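Long-range contacts in carbohydrate-binding protein (Flavonifractor plautii, PDB 6N1B), which deacetylates N-acetylgalactosamine, probably that of the blood group A antigen, as part of a gut bacterial pathway that converts A to universal O type blood: residues A[40-45]-A[75-80]; A[44-49]-A[379-384]; A[313-318]-A[398-403]. All coordinates share one frame; numbering follows the deposited sequence.

Contact 1 (A[40-45]-A[75-80]); sequences AYYSDS and PNVMRI
The backbones come nearest, CA to CA, at Ala-40 and Pro-75 (5.5 Å), and spread from there without a hydrogen bond between them. The sheets of this chain fit a beta-propeller, and the contact lies between the loop that follows the N-terminal strand 30-31 and the end of strand 67-75 with the loop beyond it. That second loop carries Arg-79 of the glycan pocket, where Arg-79 and Ile-80 touch the bound fucose. Pro-75 is met by three side chains of residues 40-45. CB of Ala-40 lies 3.8 Å from Pro-75 CG, on the proline ring, and the Tyr-41 ring adds a looser contact, its CD1 4.3 Å from the same CG. The hydroxyl of Tyr-41 is used by Gln-110 and Asn-85. Tyr-42 makes the largest contribution from residues 40-45. With CG between its own backbone N and carbonyl carbon (chi1 68°), its ring is swung in toward the second loop. Pro-75 CB meets this ring at the edge and in its plane, 3.9 Å from Tyr-42 CD2. Tyr-83 stacks on the ring, and the Tyr-42 hydroxyl hydrogen-bonds with Ala-48 O and Gln-51 N, so the hydroxyl end is held by two backbone groups. Val-77 comes from the opposite direction and spends a single methyl on the contact: its CG1 is 3.6 Å from Tyr-42 CZ and 3.5 Å from Tyr-42 OH.

Contact 2 (A[44-49]-A[379-384]); sequences DSAHAD and AKSEDD
Ser-45 and Ala-46 meet the turn of residues 380-383 through a type I turn spanning Asp-44 to His-47 and braced by an Asx turn in which Asp-44 OD1 accepts the N-H of Ala-46. The carbonyl O of Ala-46 takes the N-H of Glu-382 (3.1 Å between Ala-46 O and Glu-382 N), with the donor in the carbonyl plane. The methyl of Ala-46 rests against Ser-381 OG and the carboxylate carbon of Glu-382. The His-47 ring is held at two nitrogens. His-47 ND1 donates to Asp-383 OD1 at 2.7 Å, the oxygen lying in the ring plane while the ring N-H reaches it from above the carboxylate plane. His-47 NE2 is 2.7 Å from a water that donates to Glu-382 OE1. These are loops of a fold that looks like a beta-propeller: residues 379-384 lead into strand 385-395, and Asp-384 forms a salt bridge with Arg-79 of the glycan pocket. Gln-51 NE2 gives Asp-383 OD1 a second hydrogen bond. At Ala-48 the other carboxylate oxygen takes over: OD2 of Asp-383 receives Ala-48 N on its syn lone pair at 2.8 Å and Lys-380 N from the anti side, 30° out of the carboxylate plane. With CG anti to its carbonyl carbon (chi1 -48°), Lys-380 lays CG 3.5 Å from Ala-48 N; the chain then bends and its amine hydrogen-bonds to Gln-378 O.

Contact 3 (A[313-318]-A[398-403]); sequences EQVGTK and EMMRVL
The carbonyl O of Leu-403 is approached by two groups: a water donates to it at 2.6 Å, and CA of Gly-316 makes a CA-H...O contact with it at 3.4 Å. The same water accepts from the backbone N of Thr-317, so it bridges loop and helix. One carbonyl earlier, Lys-318 NZ donates to Val-402 O at 2.9 Å, with the amine tilted 25° from the carbonyl plane. A bend at chi3 (60°) brings NZ to this oxygen, and NZ passes close to the Val-402 CG1 methyl. The contact joins residues 315-318, which follow strand 313-314, an outermost strand of its four-stranded antiparallel sheet, to helix 396-404. Besides the polar bonds, CG1 of Val-315 touches Met-400 CE (3.7 Å) and CD1 of Leu-403 (3.9 Å), while the other methyl of Leu-403, CD2, rests on the carbonyl O of Lys-318. Within residues 313-318, Gln-314 NE2 donates to Gly-316 O. Since both gripped carbonyls lie in the last turn of the helix, the lysine ammonium would probably be favoured there by the negative end of the helix dipole, with Asp-405 giving it a further, long and weak ion pair.

Overall arrangement
From the N terminus, the chain leaves strand 30-31 and enters the loop that opens contacts 1 and 2, which share Asp-44 and Ser-45. Contact 1 closes first, at 75-80, within the span of contact 2 and in series with contact 3. Residues 313-318 then open contact 3 before 379-384 closes contact 2, so contacts 2 and 3 cross, and contact 3 closes last, on helix 396-404. Contacts 1 and 2 touch and have centres about 8 Å apart, joining loops from early and late in the chain beside the glycan pocket. Contact 3 is separate: its centre is about 36 Å from that of contact 1, across the chain's centre, and it ties that helix to another four-stranded antiparallel sheet.

Contact 1 (A[40-45]-A[75-80])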
ATOM      1  N   ALA A  40     -16.190   3.271  -1.056  1.00 12.59           N
ATOM      2  CA  ALA A  40     -15.777   4.219  -0.078  1.00 11.14           C
ATOM      3  C   ALA A  40     -16.982   4.702   0.724  1.00 10.62           C
ATOM      4  O   ALA A  40     -18.058   4.991   0.181  1.00 12.86           O
ATOM      5  CB  ALA A  40     -15.112   5.454  -0.682  1.00 11.38           C
ATOM      6  N   TYR A  41     -16.776   4.849   2.038  1.00 10.58           N
ATOM      7  CA  TYR A  41     -17.923   5.119   2.971  1.00 12.05           C
ATOM      8  C   TYR A  41     -18.466   6.523   2.837  1.00 10.47           C
ATOM      9  O   TYR A  41     -19.574   6.783   3.271  1.00 14.06           O
ATOM     10  CB  TYR A  41     -17.554   4.805   4.441  1.00 13.34           C
ATOM     11  CG  TYR A  41     -16.680   5.920   5.044  1.00 11.49           C
ATOM     12  CD1 TYR A  41     -15.308   6.018   4.827  1.00 12.21           C
ATOM     13  CD2 TYR A  41     -17.237   6.924   5.841  1.00 13.20           C
ATOM     14  CE1 TYR A  41     -14.592   7.062   5.342  1.00 12.05           C
ATOM     15  CE2 TYR A  41     -16.489   7.957   6.365  1.00 12.60           C
ATOM     16  CZ  TYR A  41     -15.146   7.975   6.095  1.00 12.28           C
ATOM     17  OH  TYR A  41     -14.386   9.020   6.623  1.00 12.79           O
ATOM     18  N   TYR A  42     -17.650   7.477   2.390  1.00 11.15           N
ATOM     19  CA  TYR A  42     -17.976   8.873   2.487  1.00 10.47           C
ATOM     20  C   TYR A  42     -19.099   9.295   1.558  1.00 11.24           C
ATOM     21  O   TYR A  42     -19.311   8.692   0.478  1.00 11.35           O
ATOM     22  CB  TYR A  42     -16.746   9.789   2.284  1.00 11.26           C
ATOM     23  CG  TYR A  42     -16.194   9.784   0.889  1.00 11.10           C
ATOM     24  CD1 TYR A  42     -16.791  10.599  -0.092  1.00 10.87           C
ATOM     25  CD2 TYR A  42     -15.105   9.036   0.493  1.00 10.11           C
ATOM     26  CE1 TYR A  42     -16.416  10.509  -1.377  1.00 10.11           C
ATOM     27  CE2 TYR A  42     -14.702   8.965  -0.784  1.00 10.21           C
ATOM     28  CZ  TYR A  42     -15.315   9.718  -1.754  1.00  9.25           C
ATOM     29  OH  TYR A  42     -14.906   9.621  -3.098  1.00 10.43           O
ATOM     30  N   SER A  43     -19.794  10.377   1.940  1.00 12.83           N
ATOM     31  CA  SER A  43     -20.717  11.038   1.051  1.00 13.52           C
ATOM     32  C   SER A  43     -20.515  12.528   1.194  1.00 14.41           C
ATOM     33  O   SER A  43     -20.744  13.085   2.220  1.00 16.99           O
ATOM     34  CB  SER A  43     -22.173  10.604   1.489  1.00 19.61           C
ATOM     35  OG  SER A  43     -23.133  11.231   0.612  1.00 24.61           O
ATOM     36  N   ASP A  44     -20.100  13.186   0.123  1.00 13.17           N
ATOM     37  CA  ASP A  44     -19.664  14.563   0.160  1.00 14.79           C
ATOM     38  C   ASP A  44     -20.082  15.131  -1.247  1.00 15.40           C
ATOM     39  O   ASP A  44     -19.589  14.704  -2.235  1.00 13.24           O
ATOM     40  CB  ASP A  44     -18.138  14.672   0.357  1.00 14.68           C
ATOM     41  CG  ASP A  44     -17.676  16.087   0.486  1.00 14.79           C
ATOM     42  OD1 ASP A  44     -18.198  17.012  -0.215  1.00 15.59           O
ATOM     43  OD2 ASP A  44     -16.762  16.384   1.295  1.00 15.52           O
ATOM     44  N   SER A  45     -21.028  16.048  -1.226  1.00 14.11           N
ATOM     45  CA  SER A  45     -21.585  16.591  -2.434  1.00 12.94           C
ATOM     46  C   SER A  45     -20.640  17.197  -3.414  1.00 11.58           C
ATOM     47  O   SER A  45     -20.890  17.248  -4.643  1.00 12.98           O
ATOM     48  CB  SER A  45     -22.684  17.545  -2.135  1.00 16.76           C
ATOM     49  OG  SER A  45     -22.240  18.760  -1.514  1.00 18.29           O
ATOM     50  N   PRO A  75     -10.118   5.338   1.157  1.00  8.82           N
ATOM     51  CA  PRO A  75     -10.695   6.371   0.369  1.00  9.23           C
ATOM     52  C   PRO A  75      -9.857   7.591   0.352  1.00  8.98           C
ATOM     53  O   PRO A  75      -9.070   7.861   1.273  1.00  9.58           O
ATOM     54  CB  PRO A  75     -12.050   6.698   1.129  1.00  9.23           C
ATOM     55  CG  PRO A  75     -12.339   5.387   1.852  1.00 10.28           C
ATOM     56  CD  PRO A  75     -10.979   4.948   2.289  1.00 10.04           C
ATOM     57  N   ASN A  76      -9.975   8.451  -0.676  1.00  9.34           N
ATOM     58  CA  ASN A  76      -9.373   9.785  -0.634  1.00  9.94           C
ATOM     59  C   ASN A  76     -10.015  10.669  -1.674  1.00 10.20           C
ATOM     60  O   ASN A  76     -10.437  10.182  -2.721  1.00 10.57           O
ATOM     61  CB  ASN A  76      -7.852   9.761  -0.825  1.00 11.66           C
ATOM     62  CG  ASN A  76      -7.163  10.938  -0.152  1.00 12.14           C
ATOM     63  OD1 ASN A  76      -7.692  11.516   0.798  1.00 12.61           O
ATOM     64  ND2 ASN A  76      -5.943  11.286  -0.703  1.00 18.38           N
ATOM     65  N   VAL A  77     -10.042  11.981  -1.379  1.00  9.27           N
ATOM     66  CA  VAL A  77     -10.454  13.023  -2.336  1.00  9.76           C
ATOM     67  C   VAL A  77      -9.475  14.176  -2.224  1.00  9.98           C
ATOM     68  O   VAL A  77      -8.811  14.319  -1.184  1.00 10.87           O
ATOM     69  CB  VAL A  77     -11.922  13.499  -2.020  1.00 10.01           C
ATOM     70  CG1 VAL A  77     -12.898  12.336  -2.135  1.00 10.27           C
ATOM     71  CG2 VAL A  77     -12.027  14.194  -0.713  1.00 10.20           C
ATOM     72  N   MET A  78      -9.446  15.029  -3.218  1.00  9.66           N
ATOM     73  CA  MET A  78      -8.714  16.275  -3.116  1.00  9.89           C
ATOM     74  C   MET A  78      -9.332  17.206  -2.100  1.00 10.65           C
ATOM     75  O   MET A  78     -10.525  17.203  -1.813  1.00 11.91           O
ATOM     76  CB  MET A  78      -8.672  16.986  -4.452  1.00 11.25           C
ATOM     77  CG  MET A  78      -7.918  16.209  -5.576  1.00 10.10           C
ATOM     78  SD  MET A  78      -6.230  15.749  -5.208  1.00 12.35           S
ATOM     79  CE  MET A  78      -5.438  17.319  -5.284  1.00 13.66           C
ATOM     80  N   ARG A  79      -8.405  17.998  -1.479  1.00 10.90           N
ATOM     81  CA  ARG A  79      -8.725  19.109  -0.615  1.00 11.86           C
ATOM     82  C   ARG A  79      -8.974  18.782   0.854  1.00 11.69           C
ATOM     83  O   ARG A  79      -8.905  19.654   1.717  1.00 15.52           O
ATOM     84  CB  ARG A  79      -9.811  19.995  -1.124  1.00 12.42           C
ATOM     85  CG  ARG A  79      -9.679  20.489  -2.589  1.00 12.33           C
ATOM     86  CD  ARG A  79     -10.544  21.672  -2.821  1.00 12.91           C
ATOM     87  NE  ARG A  79     -10.549  22.008  -4.238  1.00 13.07           N
ATOM     88  CZ  ARG A  79     -11.225  23.055  -4.724  1.00 13.55           C
ATOM     89  NH1 ARG A  79     -11.917  23.851  -3.900  1.00 13.70           N
ATOM     90  NH2 ARG A  79     -11.207  23.251  -6.055  1.00 15.35           N
ATOM     91  N   ILE A  80      -9.388  17.564   1.119  1.00 10.97           N
ATOM     92  CA  ILE A  80      -9.729  17.110   2.470  1.00 11.84           C
ATOM     93  C   ILE A  80      -9.311  15.697   2.662  1.00 11.96           C
ATOM     94  O   ILE A  80      -9.627  14.867   1.826  1.00 12.92           O
ATOM     95  CB  ILE A  80     -11.198  17.382   2.822  1.00 13.93           C
ATOM     96  CG1 ILE A  80     -11.551  17.070   4.273  1.00 16.76           C
ATOM     97  CG2 ILE A  80     -12.151  16.696   1.863  1.00 14.13           C
ATOM     98  CD1 ILE A  80     -12.840  17.716   4.756  1.00 18.09           C
TER

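Contact 2 (A[44-49]-A[379-384])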
ATOM      1  N   ASP A  44     -20.100  13.186   0.123  1.00 13.17           N
ATOM      2  CA  ASP A  44     -19.664  14.563   0.160  1.00 14.79           C
ATOM      3  C   ASP A  44     -20.082  15.131  -1.247  1.00 15.40           C
ATOM      4  O   ASP A  44     -19.589  14.704  -2.235  1.00 13.24           O
ATOM      5  CB  ASP A  44     -18.138  14.672   0.357  1.00 14.68           C
ATOM      6  CG  ASP A  44     -17.676  16.087   0.486  1.00 14.79           C
ATOM      7  OD1 ASP A  44     -18.198  17.012  -0.215  1.00 15.59           O
ATOM      8  OD2 ASP A  44     -16.762  16.384   1.295  1.00 15.52           O
ATOM      9  N   SER A  45     -21.028  16.048  -1.226  1.00 14.11           N
ATOM     10  CA  SER A  45     -21.585  16.591  -2.434  1.00 12.94           C
ATOM     11  C   SER A  45     -20.640  17.197  -3.414  1.00 11.58           C
ATOM     12  O   SER A  45     -20.890  17.248  -4.643  1.00 12.98           O
ATOM     13  CB  SER A  45     -22.684  17.545  -2.135  1.00 16.76           C
ATOM     14  OG  SER A  45     -22.240  18.760  -1.514  1.00 18.29           O
ATOM     15  N   ALA A  46     -19.509  17.624  -2.899  1.00 12.39           N
ATOM     16  CA  ALA A  46     -18.473  18.266  -3.735  1.00 13.28           C
ATOM     17  C   ALA A  46     -17.453  17.309  -4.360  1.00 11.17           C
ATOM     18  O   ALA A  46     -16.493  17.734  -5.059  1.00 12.60           O
ATOM     19  CB  ALA A  46     -17.734  19.337  -2.975  1.00 15.70           C
ATOM     20  N   HIS A  47     -17.686  15.985  -4.147  1.00 10.89           N
ATOM     21  CA  HIS A  47     -16.779  14.942  -4.650  1.00 10.61           C
ATOM     22  C   HIS A  47     -17.462  13.726  -5.136  1.00 10.65           C
ATOM     23  O   HIS A  47     -18.457  13.260  -4.533  1.00 11.08           O
ATOM     24  CB  HIS A  47     -15.787  14.499  -3.526  1.00 11.69           C
ATOM     25  CG  HIS A  47     -14.908  15.596  -3.053  1.00 11.06           C
ATOM     26  ND1 HIS A  47     -13.852  16.020  -3.824  1.00 12.55           N
ATOM     27  CD2 HIS A  47     -14.905  16.337  -1.929  1.00 12.52           C
ATOM     28  CE1 HIS A  47     -13.231  17.034  -3.159  1.00 13.69           C
ATOM     29  NE2 HIS A  47     -13.864  17.251  -2.013  1.00 12.80           N
ATOM     30  N   ALA A  48     -16.985  13.222  -6.273  1.00 10.54           N
ATOM     31  CA  ALA A  48     -17.546  11.932  -6.773  1.00  9.32           C
ATOM     32  C   ALA A  48     -17.278  10.815  -5.771  1.00 10.02           C
ATOM     33  O   ALA A  48     -16.246  10.816  -5.018  1.00 10.29           O
ATOM     34  CB  ALA A  48     -16.894  11.568  -8.088  1.00 10.97           C
ATOM     35  N   ASP A  49     -18.194   9.884  -5.684  1.00  9.64           N
ATOM     36  CA  ASP A  49     -18.145   8.764  -4.765  1.00 10.29           C
ATOM     37  C   ASP A  49     -16.984   7.823  -5.104  1.00  9.86           C
ATOM     38  O   ASP A  49     -16.541   7.716  -6.207  1.00 10.11           O
ATOM     39  CB  ASP A  49     -19.468   7.982  -4.890  1.00 11.24           C
ATOM     40  CG  ASP A  49     -20.667   8.636  -4.233  1.00 13.13           C
ATOM     41  OD1 ASP A  49     -20.542   9.580  -3.447  1.00 15.68           O
ATOM     42  OD2 ASP A  49     -21.777   8.159  -4.532  1.00 20.37           O
ATOM     43  N   ALA A 379     -17.510  13.985 -12.528  1.00 13.21           N
ATOM     44  CA  ALA A 379     -16.655  14.544 -11.481  1.00 13.37           C
ATOM     45  C   ALA A 379     -17.262  15.811 -10.977  1.00 13.63           C
ATOM     46  O   ALA A 379     -17.894  16.538 -11.733  1.00 17.32           O
ATOM     47  CB  ALA A 379     -15.253  14.656 -11.885  1.00 13.89           C
ATOM     48  N   LYS A 380     -17.045  16.144  -9.684  1.00 12.04           N
ATOM     49  CA  LYS A 380     -17.707  17.238  -9.034  1.00 12.46           C
ATOM     50  C   LYS A 380     -16.830  18.463  -8.907  1.00 11.98           C
ATOM     51  O   LYS A 380     -15.665  18.528  -9.391  1.00 12.76           O
ATOM     52  CB  LYS A 380     -18.340  16.766  -7.706  1.00 15.34           C
ATOM     53  CG  LYS A 380     -19.198  15.451  -7.702  1.00 20.24           C
ATOM     54  CD  LYS A 380     -20.320  15.470  -8.580  1.00 20.89           C
ATOM     55  CE  LYS A 380     -21.323  14.206  -8.392  1.00 31.52           C
ATOM     56  NZ  LYS A 380     -21.509  13.719  -9.683  1.00 32.05           N
ATOM     57  N   SER A 381     -17.390  19.457  -8.237  1.00 15.18           N
ATOM     58  CA  SER A 381     -16.807  20.771  -8.276  1.00 15.52           C
ATOM     59  C   SER A 381     -15.399  20.868  -7.586  1.00 14.10           C
ATOM     60  O   SER A 381     -14.599  21.647  -8.085  1.00 15.16           O
ATOM     61  CB  SER A 381     -17.746  21.757  -7.570  1.00 17.51           C
ATOM     62  OG  SER A 381     -18.009  21.277  -6.257  1.00 20.36           O
ATOM     63  N   GLU A 382     -15.159  20.092  -6.556  1.00 12.89           N
ATOM     64  CA  GLU A 382     -13.927  20.136  -5.832  1.00 13.57           C
ATOM     65  C   GLU A 382     -13.085  18.921  -6.181  1.00 12.68           C
ATOM     66  O   GLU A 382     -12.031  18.760  -5.516  1.00 12.82           O
ATOM     67  CB  GLU A 382     -14.152  20.351  -4.329  1.00 14.79           C
ATOM     68  CG  GLU A 382     -14.850  21.656  -4.087  1.00 14.83           C
ATOM     69  CD  GLU A 382     -15.018  22.028  -2.627  1.00 19.65           C
ATOM     70  OE1 GLU A 382     -14.291  21.528  -1.763  1.00 23.75           O
ATOM     71  OE2 GLU A 382     -15.773  23.015  -2.447  1.00 26.32           O
ATOM     72  N   ASP A 383     -13.445  18.152  -7.201  1.00 10.97           N
ATOM     73  CA  ASP A 383     -12.580  17.086  -7.692  1.00 12.23           C
ATOM     74  C   ASP A 383     -11.515  17.670  -8.615  1.00 10.46           C
ATOM     75  O   ASP A 383     -11.628  17.582  -9.837  1.00 10.27           O
ATOM     76  CB  ASP A 383     -13.412  16.045  -8.379  1.00 11.02           C
ATOM     77  CG  ASP A 383     -14.211  15.145  -7.471  1.00 11.05           C
ATOM     78  OD1 ASP A 383     -13.796  14.957  -6.286  1.00 11.21           O
ATOM     79  OD2 ASP A 383     -15.341  14.746  -7.919  1.00 11.57           O
ATOM     80  N   ASP A 384     -10.481  18.256  -8.042  1.00 10.74           N
ATOM     81  CA  ASP A 384      -9.400  18.761  -8.823  1.00 11.02           C
ATOM     82  C   ASP A 384      -8.686  17.682  -9.637  1.00  9.78           C
ATOM     83  O   ASP A 384      -8.145  17.861 -10.748  1.00 11.43           O
ATOM     84  CB  ASP A 384      -8.349  19.532  -7.990  1.00 10.99           C
ATOM     85  CG  ASP A 384      -8.938  20.596  -7.141  1.00 12.20           C
ATOM     86  OD1 ASP A 384      -9.701  21.440  -7.638  1.00 14.46           O
ATOM     87  OD2 ASP A 384      -8.792  20.562  -5.932  1.00 15.21           O
TER
HETATM   88  O   HOH W   1     -13.444  19.409  -0.502  1.00 18.90           O

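Contact 3 (A[313-318]-A[398-403])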
ATOM      1  N   GLU A 313      19.043  -3.015  -5.458  1.00  9.55           N
ATOM      2  CA  GLU A 313      19.461  -2.533  -6.794  1.00 10.66           C
ATOM      3  C   GLU A 313      18.220  -2.422  -7.651  1.00  8.90           C
ATOM      4  O   GLU A 313      17.507  -3.387  -7.870  1.00  9.70           O
ATOM      5  CB  GLU A 313      20.507  -3.452  -7.416  1.00 13.34           C
ATOM      6  CG  GLU A 313      21.089  -2.903  -8.752  1.00 16.98           C
ATOM      7  CD  GLU A 313      22.169  -3.823  -9.281  1.00 24.74           C
ATOM      8  OE1 GLU A 313      23.246  -3.490  -9.142  1.00 45.08           O
ATOM      9  OE2 GLU A 313      21.965  -4.819  -9.930  1.00 40.32           O
ATOM     10  N   GLN A 314      18.053  -1.268  -8.254  1.00  9.26           N
ATOM     11  CA  GLN A 314      16.978  -1.041  -9.200  1.00  8.83           C
ATOM     12  C   GLN A 314      17.166  -1.915 -10.388  1.00  8.94           C
ATOM     13  O   GLN A 314      18.260  -2.133 -10.866  1.00  9.75           O
ATOM     14  CB  GLN A 314      16.983   0.408  -9.588  1.00  9.11           C
ATOM     15  CG  GLN A 314      15.826   0.787 -10.601  1.00  9.37           C
ATOM     16  CD  GLN A 314      15.890   2.298 -10.847  1.00  9.05           C
ATOM     17  OE1 GLN A 314      15.745   3.085  -9.916  1.00 10.50           O
ATOM     18  NE2 GLN A 314      16.039   2.670 -12.111  1.00 11.51           N
ATOM     19  N   VAL A 315      16.029  -2.432 -10.932  1.00  8.74           N
ATOM     20  CA  VAL A 315      16.056  -3.277 -12.160  1.00  9.84           C
ATOM     21  C   VAL A 315      15.897  -2.350 -13.395  1.00  9.27           C
ATOM     22  O   VAL A 315      14.811  -1.809 -13.628  1.00 11.11           O
ATOM     23  CB  VAL A 315      14.936  -4.276 -12.144  1.00 10.65           C
ATOM     24  CG1 VAL A 315      15.004  -5.099 -13.450  1.00 10.61           C
ATOM     25  CG2 VAL A 315      15.012  -5.173 -10.931  1.00 11.73           C
ATOM     26  N   GLY A 316      16.962  -2.156 -14.135  1.00 10.86           N
ATOM     27  CA  GLY A 316      16.965  -1.360 -15.330  1.00 11.63           C
ATOM     28  C   GLY A 316      16.887   0.153 -15.062  1.00 11.27           C
ATOM     29  O   GLY A 316      16.810   0.544 -13.883  1.00 15.07           O
ATOM     30  N   THR A 317      16.790   0.949 -16.090  1.00 10.38           N
ATOM     31  CA  THR A 317      16.586   2.336 -16.064  1.00 11.15           C
ATOM     32  C   THR A 317      15.131   2.754 -16.262  1.00 10.30           C
ATOM     33  O   THR A 317      14.709   3.891 -16.048  1.00 11.91           O
ATOM     34  CB  THR A 317      17.444   3.120 -17.067  1.00 12.94           C
ATOM     35  OG1 THR A 317      17.128   2.627 -18.368  1.00 14.75           O
ATOM     36  CG2 THR A 317      18.877   2.940 -16.783  1.00 18.00           C
ATOM     37  N   LYS A 318      14.348   1.798 -16.874  1.00 11.74           N
ATOM     38  CA  LYS A 318      13.054   2.074 -17.363  1.00 11.09           C
ATOM     39  C   LYS A 318      11.979   1.963 -16.270  1.00 10.37           C
ATOM     40  O   LYS A 318      12.080   1.095 -15.397  1.00 11.05           O
ATOM     41  CB  LYS A 318      12.723   1.121 -18.551  1.00 13.60           C
ATOM     42  CG  LYS A 318      13.643   1.423 -19.740  1.00 16.45           C
ATOM     43  CD  LYS A 318      13.604   0.373 -20.823  1.00 18.41           C
ATOM     44  CE  LYS A 318      12.250   0.210 -21.411  1.00 23.74           C
ATOM     45  NZ  LYS A 318      12.391  -0.847 -22.553  1.00 21.57           N
ATOM     46  N   GLU A 398       8.755 -11.500 -19.035  1.00  9.84           N
ATOM     47  CA  GLU A 398       8.568 -10.470 -20.029  1.00 11.06           C
ATOM     48  C   GLU A 398       8.730  -9.059 -19.455  1.00 11.18           C
ATOM     49  O   GLU A 398       9.275  -8.149 -20.110  1.00 11.12           O
ATOM     50  CB  GLU A 398       7.150 -10.610 -20.712  1.00 13.35           C
ATOM     51  CG  GLU A 398       7.048 -11.870 -21.528  1.00 16.83           C
ATOM     52  CD  GLU A 398       7.875 -11.910 -22.764  1.00 27.01           C
ATOM     53  OE1 GLU A 398       8.363 -10.879 -23.279  1.00 28.21           O
ATOM     54  OE2 GLU A 398       7.995 -13.058 -23.334  1.00 44.94           O
ATOM     55  N   MET A 399       8.280  -8.890 -18.227  1.00  9.62           N
ATOM     56  CA  MET A 399       8.473  -7.628 -17.524  1.00  9.32           C
ATOM     57  C   MET A 399       9.977  -7.288 -17.445  1.00  9.87           C
ATOM     58  O   MET A 399      10.399  -6.149 -17.772  1.00 10.32           O
ATOM     59  CB  MET A 399       7.897  -7.703 -16.156  1.00 10.06           C
ATOM     60  CG  MET A 399       8.151  -6.447 -15.278  1.00 10.74           C
ATOM     61  SD  MET A 399       7.896  -6.808 -13.504  1.00 10.81           S
ATOM     62  CE  MET A 399       9.248  -7.870 -13.194  1.00 11.38           C
ATOM     63  N   MET A 400      10.763  -8.252 -16.972  1.00  9.02           N
ATOM     64  CA  MET A 400      12.247  -8.054 -16.836  1.00  9.84           C
ATOM     65  C   MET A 400      12.882  -7.726 -18.200  1.00 10.14           C
ATOM     66  O   MET A 400      13.747  -6.853 -18.259  1.00 10.82           O
ATOM     67  CB  MET A 400      12.855  -9.287 -16.256  1.00 11.44           C
ATOM     68  CG  MET A 400      12.477  -9.553 -14.796  1.00 10.45           C
ATOM     69  SD  MET A 400      13.046  -8.323 -13.614  1.00 11.78           S
ATOM     70  CE  MET A 400      14.775  -8.778 -13.514  1.00 13.31           C
ATOM     71  N   ARG A 401      12.408  -8.359 -19.247  1.00 10.90           N
ATOM     72  CA  ARG A 401      12.975  -8.125 -20.592  1.00 10.91           C
ATOM     73  C   ARG A 401      12.756  -6.637 -20.966  1.00 10.78           C
ATOM     74  O   ARG A 401      13.678  -5.944 -21.515  1.00 12.54           O
ATOM     75  CB  ARG A 401      12.375  -9.038 -21.647  1.00 12.65           C
ATOM     76  CG  ARG A 401      12.805 -10.438 -21.460  1.00 13.41           C
ATOM     77  CD  ARG A 401      12.144 -11.398 -22.437  1.00 15.62           C
ATOM     78  NE  ARG A 401      12.750 -12.676 -22.249  1.00 15.66           N
ATOM     79  CZ  ARG A 401      12.390 -13.763 -22.855  1.00 17.45           C
ATOM     80  NH1 ARG A 401      11.402 -13.788 -23.756  1.00 17.39           N
ATOM     81  NH2 ARG A 401      13.033 -14.846 -22.635  1.00 16.55           N
ATOM     82  N   VAL A 402      11.571  -6.120 -20.660  1.00  9.89           N
ATOM     83  CA  VAL A 402      11.305  -4.719 -20.973  1.00 11.00           C
ATOM     84  C   VAL A 402      12.144  -3.824 -20.068  1.00 11.50           C
ATOM     85  O   VAL A 402      12.785  -2.852 -20.544  1.00 12.15           O
ATOM     86  CB  VAL A 402       9.838  -4.350 -20.853  1.00 11.71           C
ATOM     87  CG1 VAL A 402       9.565  -2.885 -20.988  1.00 13.47           C
ATOM     88  CG2 VAL A 402       9.014  -5.149 -21.869  1.00 13.43           C
ATOM     89  N   LEU A 403      12.171  -4.062 -18.750  1.00  9.74           N
ATOM     90  CA  LEU A 403      12.914  -3.212 -17.872  1.00 10.11           C
ATOM     91  C   LEU A 403      14.388  -3.108 -18.189  1.00 10.32           C
ATOM     92  O   LEU A 403      15.019  -2.030 -18.039  1.00 13.99           O
ATOM     93  CB  LEU A 403      12.721  -3.678 -16.442  1.00 10.09           C
ATOM     94  CG  LEU A 403      11.332  -3.594 -15.831  1.00 10.04           C
ATOM     95  CD1 LEU A 403      11.325  -4.184 -14.418  1.00 12.55           C
ATOM     96  CD2 LEU A 403      10.842  -2.158 -15.807  1.00 13.67           C
TER
HETATM   97  O   HOH W   2      17.200  -0.647 -18.596  1.00 18.28           O